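Local coordinates for protein dimethyl-sulfide monooxygenase (Hyphomicrobium sulfonivorans, PDB 6AK1) that oxidises dimethyl sulfide to methanethiol and formaldehyde with NADH and molecular oxygen, using FMN as cofactor, in the first step of dimethyl sulfide breakdown, at residues 379-382 with 383-387; 246-250 with 251-255; 459-462 with 463-466; 177-180 with 181-184. One frame throughout, in Å; residues are numbered along the deposited sequence.

Contact 1. Residues 379-382 with 383-387; sequences ADEL and ERWVD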
ATOM      1  N   ALA A 379      -2.407 -10.209 -21.366  1.00 24.78           N
ATOM      2  CA  ALA A 379      -1.288 -10.987 -20.840  1.00 24.29           C
ATOM      3  C   ALA A 379       0.026 -10.572 -21.485  1.00 28.61           C
ATOM      4  O   ALA A 379       1.066 -10.536 -20.815  1.00 29.56           O
ATOM      5  CB  ALA A 379      -1.527 -12.480 -21.041  1.00 23.18           C
ATOM      6  N   ASP A 380      -0.001 -10.245 -22.785  1.00 27.69           N
ATOM      7  CA  ASP A 380       1.214  -9.794 -23.455  1.00 29.49           C
ATOM      8  C   ASP A 380       1.771  -8.546 -22.779  1.00 29.31           C
ATOM      9  O   ASP A 380       2.969  -8.469 -22.494  1.00 28.20           O
ATOM     10  CB  ASP A 380       0.957  -9.508 -24.941  1.00 26.99           C
ATOM     11  CG  ASP A 380       0.799 -10.767 -25.787  1.00 31.45           C
ATOM     12  OD1 ASP A 380       1.067 -11.889 -25.299  1.00 34.62           O
ATOM     13  OD2 ASP A 380       0.405 -10.624 -26.971  1.00 33.71           O
ATOM     14  N   GLU A 381       0.915  -7.546 -22.526  1.00 27.10           N
ATOM     15  CA  GLU A 381       1.417  -6.293 -21.963  1.00 28.24           C
ATOM     16  C   GLU A 381       1.853  -6.471 -20.509  1.00 26.53           C
ATOM     17  O   GLU A 381       2.843  -5.870 -20.080  1.00 25.08           O
ATOM     18  CB  GLU A 381       0.368  -5.176 -22.091  1.00 30.23           C
ATOM     19  CG  GLU A 381       1.008  -3.773 -22.207  1.00 41.34           C
ATOM     20  CD  GLU A 381       0.056  -2.598 -21.935  1.00 44.22           C
ATOM     21  OE1 GLU A 381      -0.063  -2.161 -20.756  1.00 37.71           O
ATOM     22  OE2 GLU A 381      -0.550  -2.091 -22.907  1.00 44.27           O
ATOM     23  N   LEU A 382       1.145  -7.311 -19.743  1.00 24.21           N
ATOM     24  CA  LEU A 382       1.558  -7.581 -18.366  1.00 29.04           C
ATOM     25  C   LEU A 382       2.964  -8.173 -18.320  1.00 29.46           C
ATOM     26  O   LEU A 382       3.773  -7.812 -17.453  1.00 25.05           O
ATOM     27  CB  LEU A 382       0.565  -8.528 -17.677  1.00 26.91           C
ATOM     28  CG  LEU A 382      -0.873  -8.065 -17.439  1.00 25.50           C
ATOM     29  CD1 LEU A 382      -1.659  -9.143 -16.677  1.00 24.83           C
ATOM     30  CD2 LEU A 382      -0.894  -6.756 -16.670  1.00 20.45           C
ATOM     31  N   GLU A 383       3.267  -9.093 -19.243  1.00 28.77           N
ATOM     32  CA  GLU A 383       4.617  -9.646 -19.331  1.00 31.03           C
ATOM     33  C   GLU A 383       5.627  -8.607 -19.793  1.00 29.02           C
ATOM     34  O   GLU A 383       6.803  -8.689 -19.426  1.00 29.54           O
ATOM     35  CB  GLU A 383       4.643 -10.846 -20.274  1.00 31.34           C
ATOM     36  CG  GLU A 383       3.902 -12.047 -19.717  1.00 29.48           C
ATOM     37  CD  GLU A 383       4.286 -13.330 -20.429  1.00 35.09           C
ATOM     38  OE1 GLU A 383       5.208 -14.022 -19.949  1.00 32.77           O
ATOM     39  OE2 GLU A 383       3.675 -13.638 -21.480  1.00 32.96           O
ATOM     40  N   ARG A 384       5.185  -7.639 -20.567  1.00 27.06           N
ATOM     41  CA  ARG A 384       6.054  -6.589 -21.022  1.00 32.27           C
ATOM     42  C   ARG A 384       6.443  -5.669 -19.859  1.00 32.96           C
ATOM     43  O   ARG A 384       7.581  -5.346 -19.730  1.00 28.99           O
ATOM     44  CB  ARG A 384       5.433  -5.796 -22.161  1.00 32.36           C
ATOM     45  CG  ARG A 384       6.310  -5.544 -23.343  1.00 38.11           C
ATOM     46  CD  ARG A 384       5.741  -4.467 -24.233  1.00 38.80           C
ATOM     47  NE  ARG A 384       6.700  -3.424 -24.499  1.00 40.12           N
ATOM     48  CZ  ARG A 384       6.406  -2.165 -24.743  1.00 41.65           C
ATOM     49  NH1 ARG A 384       5.162  -1.758 -24.753  1.00 39.13           N
ATOM     50  NH2 ARG A 384       7.361  -1.316 -24.967  1.00 41.18           N
ATOM     51  N   TRP A 385       5.486  -5.264 -19.027  1.00 28.15           N
ATOM     52  CA  TRP A 385       5.786  -4.444 -17.854  1.00 27.80           C
ATOM     53  C   TRP A 385       6.714  -5.175 -16.892  1.00 23.39           C
ATOM     54  O   TRP A 385       7.582  -4.559 -16.272  1.00 26.50           O
ATOM     55  CB  TRP A 385       4.509  -4.055 -17.115  1.00 25.88           C
ATOM     56  CG  TRP A 385       3.597  -3.059 -17.776  1.00 24.61           C
ATOM     57  CD1 TRP A 385       2.411  -3.331 -18.389  1.00 21.83           C
ATOM     58  CD2 TRP A 385       3.754  -1.634 -17.820  1.00 23.92           C
ATOM     59  NE1 TRP A 385       1.828  -2.173 -18.827  1.00 25.08           N
ATOM     60  CE2 TRP A 385       2.639  -1.115 -18.508  1.00 25.76           C
ATOM     61  CE3 TRP A 385       4.743  -0.749 -17.372  1.00 24.90           C
ATOM     62  CZ2 TRP A 385       2.474   0.249 -18.747  1.00 23.77           C
ATOM     63  CZ3 TRP A 385       4.575   0.605 -17.600  1.00 22.51           C
ATOM     64  CH2 TRP A 385       3.444   1.093 -18.278  1.00 26.37           C
ATOM     65  N   VAL A 386       6.537  -6.483 -16.737  1.00 26.92           N
ATOM     66  CA  VAL A 386       7.339  -7.216 -15.766  1.00 28.46           C
ATOM     67  C   VAL A 386       8.739  -7.462 -16.306  1.00 30.17           C
ATOM     68  O   VAL A 386       9.733  -7.109 -15.667  1.00 31.00           O
ATOM     69  CB  VAL A 386       6.642  -8.531 -15.367  1.00 26.75           C
ATOM     70  CG1 VAL A 386       7.596  -9.405 -14.572  1.00 24.61           C
ATOM     71  CG2 VAL A 386       5.392  -8.241 -14.535  1.00 24.07           C
ATOM     72  N   ASP A 387       8.835  -8.039 -17.503  1.00 29.47           N
ATOM     73  CA  ASP A 387      10.132  -8.441 -18.036  1.00 31.39           C
ATOM     74  C   ASP A 387      10.880  -7.255 -18.636  1.00 28.47           C
ATOM     75  O   ASP A 387      12.049  -7.026 -18.320  1.00 25.86           O
ATOM     76  CB  ASP A 387       9.937  -9.559 -19.063  1.00 30.92           C
ATOM     77  CG  ASP A 387       9.272 -10.793 -18.453  1.00 33.23           C
ATOM     78  OD1 ASP A 387       9.582 -11.104 -17.282  1.00 33.96           O
ATOM     79  OD2 ASP A 387       8.436 -11.438 -19.126  1.00 34.01           O
TER

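Contact 2. Residues 246-250 with 251-255; sequences ILTTS and VEQAR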
ATOM      1  N   ILE A 246       4.842   1.861  -7.088  1.00 26.84           N
ATOM      2  CA  ILE A 246       5.283   2.929  -7.971  1.00 24.45           C
ATOM      3  C   ILE A 246       4.172   3.315  -8.937  1.00 24.99           C
ATOM      4  O   ILE A 246       3.249   2.550  -9.227  1.00 25.46           O
ATOM      5  CB  ILE A 246       6.555   2.561  -8.758  1.00 25.81           C
ATOM      6  CG1 ILE A 246       6.294   1.373  -9.692  1.00 26.33           C
ATOM      7  CG2 ILE A 246       7.716   2.291  -7.819  1.00 23.63           C
ATOM      8  CD1 ILE A 246       7.385   1.186 -10.724  1.00 23.16           C
ATOM      9  N   LEU A 247       4.289   4.532  -9.448  1.00 26.52           N
ATOM     10  CA  LEU A 247       3.404   5.063 -10.474  1.00 31.66           C
ATOM     11  C   LEU A 247       4.245   5.286 -11.726  1.00 30.15           C
ATOM     12  O   LEU A 247       5.115   6.161 -11.739  1.00 30.61           O
ATOM     13  CB  LEU A 247       2.751   6.355  -9.996  1.00 34.49           C
ATOM     14  CG  LEU A 247       1.795   7.029 -10.965  1.00 39.53           C
ATOM     15  CD1 LEU A 247       0.716   6.042 -11.368  1.00 36.31           C
ATOM     16  CD2 LEU A 247       1.190   8.275 -10.317  1.00 38.59           C
ATOM     17  N   THR A 248       4.025   4.480 -12.765  1.00 30.71           N
ATOM     18  CA  THR A 248       4.751   4.650 -14.019  1.00 31.08           C
ATOM     19  C   THR A 248       3.792   4.574 -15.201  1.00 31.65           C
ATOM     20  O   THR A 248       2.864   3.758 -15.210  1.00 27.42           O
ATOM     21  CB  THR A 248       5.874   3.609 -14.173  1.00 33.09           C
ATOM     22  OG1 THR A 248       6.436   3.708 -15.491  1.00 31.85           O
ATOM     23  CG2 THR A 248       5.360   2.196 -13.928  1.00 27.28           C
ATOM     24  N   THR A 249       4.027   5.430 -16.203  1.00 28.43           N
ATOM     25  CA  THR A 249       3.079   5.622 -17.289  1.00 28.82           C
ATOM     26  C   THR A 249       3.517   4.987 -18.595  1.00 27.16           C
ATOM     27  O   THR A 249       2.746   5.002 -19.556  1.00 31.68           O
ATOM     28  CB  THR A 249       2.799   7.120 -17.506  1.00 34.85           C
ATOM     29  OG1 THR A 249       4.022   7.836 -17.724  1.00 31.69           O
ATOM     30  CG2 THR A 249       2.095   7.706 -16.293  1.00 35.80           C
ATOM     31  N   SER A 250       4.724   4.434 -18.666  1.00 27.81           N
ATOM     32  CA  SER A 250       5.121   3.724 -19.873  1.00 31.65           C
ATOM     33  C   SER A 250       6.163   2.678 -19.507  1.00 29.12           C
ATOM     34  O   SER A 250       6.854   2.794 -18.492  1.00 29.46           O
ATOM     35  CB  SER A 250       5.667   4.680 -20.945  1.00 30.08           C
ATOM     36  OG  SER A 250       6.955   5.158 -20.591  1.00 35.26           O
ATOM     37  N   VAL A 251       6.263   1.651 -20.359  1.00 27.27           N
ATOM     38  CA  VAL A 251       7.274   0.613 -20.167  1.00 31.31           C
ATOM     39  C   VAL A 251       8.664   1.225 -20.182  1.00 34.67           C
ATOM     40  O   VAL A 251       9.540   0.848 -19.388  1.00 29.24           O
ATOM     41  CB  VAL A 251       7.127  -0.486 -21.240  1.00 33.86           C
ATOM     42  CG1 VAL A 251       8.277  -1.490 -21.143  1.00 32.52           C
ATOM     43  CG2 VAL A 251       5.783  -1.194 -21.099  1.00 33.91           C
ATOM     44  N   GLU A 252       8.884   2.188 -21.087  1.00 35.46           N
ATOM     45  CA  GLU A 252      10.185   2.842 -21.201  1.00 36.66           C
ATOM     46  C   GLU A 252      10.562   3.537 -19.900  1.00 31.00           C
ATOM     47  O   GLU A 252      11.650   3.313 -19.356  1.00 32.29           O
ATOM     48  CB  GLU A 252      10.173   3.837 -22.367  1.00 38.28           C
ATOM     49  CG  GLU A 252      10.251   3.190 -23.753  1.00 42.69           C
ATOM     50  CD  GLU A 252       8.948   2.530 -24.193  1.00 51.90           C
ATOM     51  OE1 GLU A 252       7.864   2.933 -23.699  1.00 48.85           O
ATOM     52  OE2 GLU A 252       9.011   1.598 -25.034  1.00 56.51           O
ATOM     53  N   GLN A 253       9.666   4.379 -19.380  1.00 30.47           N
ATOM     54  CA  GLN A 253       9.921   5.030 -18.097  1.00 28.96           C
ATOM     55  C   GLN A 253      10.100   4.017 -16.967  1.00 28.95           C
ATOM     56  O   GLN A 253      10.870   4.263 -16.030  1.00 29.23           O
ATOM     57  CB  GLN A 253       8.780   5.990 -17.770  1.00 28.43           C
ATOM     58  CG  GLN A 253       8.948   6.716 -16.455  1.00 29.28           C
ATOM     59  CD  GLN A 253       7.665   7.384 -16.000  1.00 36.02           C
ATOM     60  OE1 GLN A 253       6.662   6.721 -15.744  1.00 34.14           O
ATOM     61  NE2 GLN A 253       7.687   8.703 -15.915  1.00 35.66           N
ATOM     62  N   ALA A 254       9.412   2.873 -17.039  1.00 27.98           N
ATOM     63  CA  ALA A 254       9.534   1.888 -15.969  1.00 29.87           C
ATOM     64  C   ALA A 254      10.922   1.270 -15.932  1.00 30.03           C
ATOM     65  O   ALA A 254      11.427   0.961 -14.845  1.00 33.31           O
ATOM     66  CB  ALA A 254       8.474   0.792 -16.117  1.00 28.58           C
ATOM     67  N   ARG A 255      11.545   1.070 -17.099  1.00 32.13           N
ATOM     68  CA  ARG A 255      12.898   0.515 -17.132  1.00 30.81           C
ATOM     69  C   ARG A 255      13.845   1.328 -16.251  1.00 31.17           C
ATOM     70  O   ARG A 255      14.640   0.762 -15.486  1.00 28.63           O
ATOM     71  CB  ARG A 255      13.398   0.452 -18.584  1.00 27.21           C
ATOM     72  CG  ARG A 255      12.632  -0.591 -19.432  1.00 33.15           C
ATOM     73  CD  ARG A 255      12.999  -0.656 -20.950  1.00 31.97           C
ATOM     74  NE  ARG A 255      14.401  -0.999 -21.227  1.00 38.32           N
ATOM     75  CZ  ARG A 255      14.930  -2.231 -21.193  1.00 42.19           C
ATOM     76  NH1 ARG A 255      14.200  -3.314 -20.890  1.00 31.44           N
ATOM     77  NH2 ARG A 255      16.224  -2.387 -21.461  1.00 41.07           N
TER

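Contact 3. Residues 459-462 with 463-466; sequences KESV and ADRT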
ATOM      1  N   LYS A 459      21.584  -6.711  27.583  1.00 30.83           N
ATOM      2  CA  LYS A 459      21.398  -5.341  28.014  1.00 30.96           C
ATOM      3  C   LYS A 459      20.333  -5.318  29.102  1.00 30.68           C
ATOM      4  O   LYS A 459      19.769  -6.352  29.470  1.00 29.86           O
ATOM      5  CB  LYS A 459      21.034  -4.446  26.828  1.00 32.12           C
ATOM      6  CG  LYS A 459      22.126  -4.355  25.770  1.00 36.56           C
ATOM      7  CD  LYS A 459      22.068  -3.029  25.025  1.00 43.96           C
ATOM      8  CE  LYS A 459      22.813  -3.093  23.695  1.00 46.51           C
ATOM      9  NZ  LYS A 459      24.245  -3.462  23.858  1.00 48.93           N
ATOM     10  N   GLU A 460      20.055  -4.121  29.615  1.00 30.60           N
ATOM     11  CA  GLU A 460      19.103  -3.958  30.711  1.00 31.09           C
ATOM     12  C   GLU A 460      17.776  -4.642  30.399  1.00 30.16           C
ATOM     13  O   GLU A 460      17.224  -4.487  29.302  1.00 26.89           O
ATOM     14  CB  GLU A 460      18.871  -2.470  30.984  1.00 30.74           C
ATOM     15  CG  GLU A 460      17.781  -2.191  32.012  1.00 34.22           C
ATOM     16  CD  GLU A 460      17.311  -0.741  31.984  1.00 37.87           C
ATOM     17  OE1 GLU A 460      17.991   0.111  31.365  1.00 41.68           O
ATOM     18  OE2 GLU A 460      16.247  -0.454  32.575  1.00 34.47           O
ATOM     19  N   SER A 461      17.275  -5.407  31.367  1.00 27.78           N
ATOM     20  CA  SER A 461      16.000  -6.103  31.263  1.00 26.47           C
ATOM     21  C   SER A 461      15.036  -5.589  32.327  1.00 28.31           C
ATOM     22  O   SER A 461      15.418  -4.859  33.249  1.00 31.25           O
ATOM     23  CB  SER A 461      16.182  -7.620  31.411  1.00 28.79           C
ATOM     24  OG  SER A 461      16.374  -7.983  32.764  1.00 30.88           O
ATOM     25  N   VAL A 462      13.764  -5.983  32.199  1.00 24.40           N
ATOM     26  CA  VAL A 462      12.769  -5.598  33.205  1.00 24.41           C
ATOM     27  C   VAL A 462      13.125  -6.185  34.572  1.00 27.23           C
ATOM     28  O   VAL A 462      12.959  -5.528  35.609  1.00 30.35           O
ATOM     29  CB  VAL A 462      11.356  -6.022  32.753  1.00 25.60           C
ATOM     30  CG1 VAL A 462      10.326  -5.709  33.816  1.00 25.71           C
ATOM     31  CG2 VAL A 462      10.980  -5.334  31.449  1.00 21.51           C
ATOM     32  N   ALA A 463      13.635  -7.418  34.597  1.00 25.29           N
ATOM     33  CA  ALA A 463      13.972  -8.066  35.866  1.00 32.24           C
ATOM     34  C   ALA A 463      15.084  -7.328  36.617  1.00 29.15           C
ATOM     35  O   ALA A 463      15.112  -7.348  37.849  1.00 28.81           O
ATOM     36  CB  ALA A 463      14.374  -9.523  35.616  1.00 27.52           C
ATOM     37  N   ASP A 464      15.988  -6.657  35.894  1.00 32.80           N
ATOM     38  CA  ASP A 464      17.096  -5.926  36.509  1.00 30.99           C
ATOM     39  C   ASP A 464      16.648  -4.886  37.531  1.00 33.81           C
ATOM     40  O   ASP A 464      17.447  -4.523  38.400  1.00 34.13           O
ATOM     41  CB  ASP A 464      17.936  -5.226  35.439  1.00 29.72           C
ATOM     42  CG  ASP A 464      18.788  -6.192  34.649  1.00 36.42           C
ATOM     43  OD1 ASP A 464      19.078  -7.277  35.187  1.00 43.66           O
ATOM     44  OD2 ASP A 464      19.166  -5.878  33.498  1.00 38.03           O
ATOM     45  N   ARG A 465      15.423  -4.398  37.423  1.00 32.48           N
ATOM     46  CA  ARG A 465      14.905  -3.414  38.332  1.00 29.46           C
ATOM     47  C   ARG A 465      14.064  -3.959  39.466  1.00 29.24           C
ATOM     48  O   ARG A 465      13.672  -3.221  40.282  1.00 33.03           O
ATOM     49  CB  ARG A 465      14.076  -2.390  37.572  1.00 38.02           C
ATOM     50  CG  ARG A 465      14.848  -1.484  36.658  1.00 48.05           C
ATOM     51  CD  ARG A 465      14.227  -0.115  36.514  1.00 56.85           C
ATOM     52  NE  ARG A 465      14.852   0.633  35.423  1.00 64.34           N
ATOM     53  CZ  ARG A 465      15.961   1.357  35.523  1.00 63.19           C
ATOM     54  NH1 ARG A 465      16.441   1.972  34.464  1.00 61.97           N
ATOM     55  NH2 ARG A 465      16.582   1.475  36.673  1.00 61.15           N
ATOM     56  N   THR A 466      13.787  -5.242  39.502  1.00 29.16           N
ATOM     57  CA  THR A 466      12.950  -5.834  40.537  1.00 32.49           C
ATOM     58  C   THR A 466      13.648  -5.795  41.893  1.00 30.46           C
ATOM     59  O   THR A 466      14.796  -6.236  42.025  1.00 29.52           O
ATOM     60  CB  THR A 466      12.606  -7.272  40.158  1.00 30.43           C
ATOM     61  OG1 THR A 466      12.125  -7.282  38.807  1.00 27.83           O
ATOM     62  CG2 THR A 466      11.554  -7.859  41.097  1.00 22.48           C
TER

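Contact 4. Residues 177-180 with 181-184; sequences EDDA and VKRD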
ATOM      1  N   GLU A 177      13.122 -10.867  23.519  1.00 24.27           N
ATOM      2  CA  GLU A 177      13.894 -11.935  22.901  1.00 27.47           C
ATOM      3  C   GLU A 177      12.978 -13.097  22.520  1.00 26.40           C
ATOM      4  O   GLU A 177      11.906 -13.300  23.105  1.00 25.92           O
ATOM      5  CB  GLU A 177      14.987 -12.442  23.844  1.00 26.55           C
ATOM      6  CG  GLU A 177      16.019 -11.403  24.244  1.00 33.13           C
ATOM      7  CD  GLU A 177      16.958 -11.915  25.343  1.00 35.31           C
ATOM      8  OE1 GLU A 177      17.374 -13.091  25.264  1.00 38.57           O
ATOM      9  OE2 GLU A 177      17.264 -11.152  26.287  1.00 34.22           O
ATOM     10  N   ASP A 178      13.438 -13.872  21.533  1.00 22.10           N
ATOM     11  CA  ASP A 178      12.683 -15.017  21.036  1.00 25.73           C
ATOM     12  C   ASP A 178      12.192 -15.919  22.157  1.00 27.61           C
ATOM     13  O   ASP A 178      11.046 -16.374  22.133  1.00 31.06           O
ATOM     14  CB  ASP A 178      13.537 -15.825  20.058  1.00 25.62           C
ATOM     15  CG  ASP A 178      13.615 -15.185  18.678  1.00 38.67           C
ATOM     16  OD1 ASP A 178      13.035 -14.088  18.472  1.00 39.32           O
ATOM     17  OD2 ASP A 178      14.256 -15.788  17.789  1.00 43.56           O
ATOM     18  N   ASP A 179      13.026 -16.183  23.161  1.00 28.26           N
ATOM     19  CA  ASP A 179      12.641 -17.149  24.181  1.00 36.25           C
ATOM     20  C   ASP A 179      12.173 -16.489  25.486  1.00 33.97           C
ATOM     21  O   ASP A 179      12.118 -17.159  26.523  1.00 29.73           O
ATOM     22  CB  ASP A 179      13.785 -18.137  24.425  1.00 39.07           C
ATOM     23  CG  ASP A 179      14.853 -17.582  25.315  1.00 45.52           C
ATOM     24  OD1 ASP A 179      15.079 -16.349  25.274  1.00 47.83           O
ATOM     25  OD2 ASP A 179      15.462 -18.382  26.064  1.00 53.14           O
ATOM     26  N   ALA A 180      11.801 -15.203  25.438  1.00 27.97           N
ATOM     27  CA  ALA A 180      11.162 -14.562  26.585  1.00 27.33           C
ATOM     28  C   ALA A 180       9.865 -15.272  26.968  1.00 25.92           C
ATOM     29  O   ALA A 180       9.660 -15.627  28.133  1.00 24.01           O
ATOM     30  CB  ALA A 180      10.888 -13.086  26.277  1.00 22.47           C
ATOM     31  N   VAL A 181       8.973 -15.480  26.002  1.00 21.11           N
ATOM     32  CA  VAL A 181       7.646 -16.014  26.287  1.00 23.60           C
ATOM     33  C   VAL A 181       7.744 -17.516  26.518  1.00 26.54           C
ATOM     34  O   VAL A 181       8.336 -18.247  25.716  1.00 23.18           O
ATOM     35  CB  VAL A 181       6.665 -15.681  25.147  1.00 28.07           C
ATOM     36  CG1 VAL A 181       5.337 -16.384  25.366  1.00 26.44           C
ATOM     37  CG2 VAL A 181       6.443 -14.173  25.062  1.00 23.43           C
ATOM     38  N   LYS A 182       7.166 -17.980  27.623  1.00 25.11           N
ATOM     39  CA  LYS A 182       7.184 -19.386  28.006  1.00 23.70           C
ATOM     40  C   LYS A 182       5.826 -20.052  27.880  1.00 26.40           C
ATOM     41  O   LYS A 182       5.761 -21.227  27.515  1.00 24.57           O
ATOM     42  CB  LYS A 182       7.661 -19.546  29.463  1.00 26.28           C
ATOM     43  CG  LYS A 182       8.984 -18.905  29.787  1.00 27.71           C
ATOM     44  CD  LYS A 182      10.108 -19.428  28.887  1.00 30.20           C
ATOM     45  CE  LYS A 182      11.441 -18.830  29.302  1.00 33.00           C
ATOM     46  NZ  LYS A 182      12.506 -19.123  28.315  1.00 34.60           N
ATOM     47  N   ARG A 183       4.751 -19.332  28.222  1.00 23.62           N
ATOM     48  CA  ARG A 183       3.382 -19.850  28.144  1.00 25.75           C
ATOM     49  C   ARG A 183       3.264 -21.179  28.883  1.00 22.66           C
ATOM     50  O   ARG A 183       2.584 -22.104  28.450  1.00 26.81           O
ATOM     51  CB  ARG A 183       2.925 -19.974  26.678  1.00 24.00           C
ATOM     52  CG  ARG A 183       2.557 -18.622  26.030  1.00 23.42           C
ATOM     53  CD  ARG A 183       2.373 -18.657  24.520  1.00 24.26           C
ATOM     54  NE  ARG A 183       1.766 -17.405  24.046  1.00 24.34           N
ATOM     55  CZ  ARG A 183       0.448 -17.205  23.983  1.00 26.44           C
ATOM     56  NH1 ARG A 183      -0.391 -18.175  24.349  1.00 20.82           N
ATOM     57  NH2 ARG A 183      -0.038 -16.040  23.575  1.00 22.75           N
ATOM     58  N   ASP A 184       3.938 -21.272  30.013  1.00 25.87           N
ATOM     59  CA  ASP A 184       4.155 -22.544  30.706  1.00 28.51           C
ATOM     60  C   ASP A 184       3.143 -22.647  31.846  1.00 23.34           C
ATOM     61  O   ASP A 184       3.341 -22.075  32.914  1.00 25.12           O
ATOM     62  CB  ASP A 184       5.597 -22.615  31.200  1.00 28.96           C
ATOM     63  CG  ASP A 184       5.994 -23.996  31.728  1.00 32.78           C
ATOM     64  OD1 ASP A 184       5.149 -24.697  32.313  1.00 32.26           O
ATOM     65  OD2 ASP A 184       7.182 -24.364  31.575  1.00 39.07           O
TER
HETATM   66  O   HOH W   1       9.247 -14.526  23.246  1.00 23.43           O

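Contact 1. Residues 379-382 with 383-387
Glu381 and Trp385 stand side by side one helical turn apart and share the one polar side-chain bond between these segments: the indole NE1 of Trp385 donates a hydrogen bond to OE1 of Glu381 at 2.7 Å. The bond is moderately straight, 153° at the hydrogen. It reaches the carboxylate oxygen on its anti side, somewhat out of plane, and the carboxylate is turned 64° from the indole. Glu381 can serve here because its CG is swung away from its own backbone N, and the extended chain runs beside the tryptophan to its pyrrole edge. Tryptophan suits the place because the buried ring can pack against Met279 and Phe394 while its ring N-H is satisfied. Backbone groups are satisfied by i to i+4 bonds: N of Glu383 to O of Ala379, N of Arg384 to O of Asp380 and N of Val386 to O of Leu382, each 3.1 Å, and N of Trp385 to O of Glu381 at 2.9 Å. The outer acids find partners further along the chain, Asp380 with Arg419 and Glu383 with both Arg419 and Arg421, while Arg384 pairs with Glu388. Leu382 turns instead to Leu281, Phe394 and helix 403-418. Such a two-faced alpha helix, hydrophobic toward the strands and charged outside, is typical of the outer layer of the TIM barrel found in luciferase-like monooxygenases.

Contact 2. Residues 246-250 with 251-255
Thr248, Thr249 and Gln253 meet at one atom, the amide oxygen OE1 of Gln253. The hydroxyl OG1 of Thr248 donates to it at 3.0 Å, in the carbonyl plane and on a lone pair, and the backbone N of Thr249 donates at 3.0 Å and 164°, tilted from that plane. Glutamine is long enough to reach back to the loop from the first turn of the helix: with CG anti to its backbone N (chi1 180°), its extended chain slides past Thr248 in the opposite direction. Small Ala254 fits closely, its CB 3.6 Å from OG1 of Thr248. Next along the chain, Ser250 is the N-cap of helix 251-267, its OG accepting from N of Gln253 at 3.1 Å and 170°, while N of Ala254 bonds to O of Ser250 at 2.9 Å. The capped loop joins strand 243-246 to its helix in a beta-alpha unit of the TIM barrel, at the strand's C-terminal end, the side where such barrels carry their active sites; the side chain of Gln253 is about 11 Å from that of Ser230, a probable FMN ligand. Farther out, Thr249 OG1 is hydrogen-bonded to Ser343, and the buried Thr248 rests on Met279 and Ile257.

Contact 3. Residues 459-462 with 463-466
The backbone N of Ser461 donates to OD2 of Asp464 at 2.9 Å and 164°, coming from above the carboxylate plane. In return, N of Asp464 divides two weak bonds between O (3.2 Å) and OG (3.4 Å) of Ser461. This reciprocal side-chain-to-backbone pattern resembles a capping box with one weak arm, ahead of a short 3-10 segment. Serine suits the exchange because a short hydroxyl, set between its own backbone N and carbonyl carbon (chi1 77°), stays close to the backbone of the following turn, and aspartate is just long enough to reach back. Within the turn, N of Arg465 binds O of Val462 at 3.3 Å. Just after it, Thr466 bonds through N and OG1 to O of Ala463, at 3.0 and 3.1 Å, from the same face of that carbonyl. Arg465 reaches back to Glu460 in a salt bridge, NH1 to OE2 at 3.1 Å, with guanidinium and carboxylate almost perpendicular. Backbone bonds join Ala463 to Gly193 and Val462 to Val196. The two acids thus do different work: the carboxylate of Asp464 accepts from a backbone N-H, whereas Glu460 divides its oxygens between Arg465 and Asn200 and so ties the turn to the earlier part of the chain.

Contact 4. Residues 177-180 with 181-184
Two flat groups of Asp179, its carboxylate and its backbone carbonyl, receive the ammonium end of Lys182 in different ways. The carbonyl is met head-on: NZ of Lys182 lies 2.7 Å from O of Asp179, nearly in line with the C=O bond. The carboxylate is met from over one face, and only loosely, in a long salt bridge of 3.8 Å between OD2 of Asp179 and the same NZ. The stronger partner of that carboxylate oxygen is Lys195, which would leave the charge of Asp179 shared between two lysines. Lys182 reaches the carbonyl because its chain is bent at chi2 (-57°) and extended thereafter, which carries it back alongside Asp179; the flexible length of lysine suits such a return. Glu177 to Ala180 form a type I beta turn, closed by N of Ala180 bonding to O of Glu177 at 3.0 Å. It leads from helix 157-174 into the weakly bonded strand of about 181-184, which pairs antiparallel with 189-191 as a hairpin. A water joins turn to strand: it donates a hydrogen bond to O of Asp178 at 2.8 Å and accepts one from N of Val181 at 2.9 Å. The methyl of Ala180 is small enough to be buried against Thr191 and Lys195, while beta-branched Val181 favours the extended backbone and lies against Trp176, Thr191 and Glu215. At the exposed corner of the turn, Asp178 sends its two carboxylate oxygens to two arginines, OD1 to Arg220 and OD2 to Arg442.

How the contacts relate
Contacts 1 and 2 belong to the barrel and touch each other: the ring of Trp385 packs on the backbone at Ser250 and Val251, and a weak ion pair joins Arg384 to Glu252. Both are partly buried, and each brings polar side-chain bonds together with hydrophobic packing. Contacts 3 and 4 are surface features, their centres 16 Å apart, and lie 47 to 55 Å from the first pair, centre to centre. They do not touch, yet both lean on the same connecting region, Lys195 to His197 among its residues. They rely on irregular turns and, in contact 4, a bridging water, whereas contacts 1 and 2 use helix bonds, a cap and buried packing; ion pairs also occur on the outer face of contact 1.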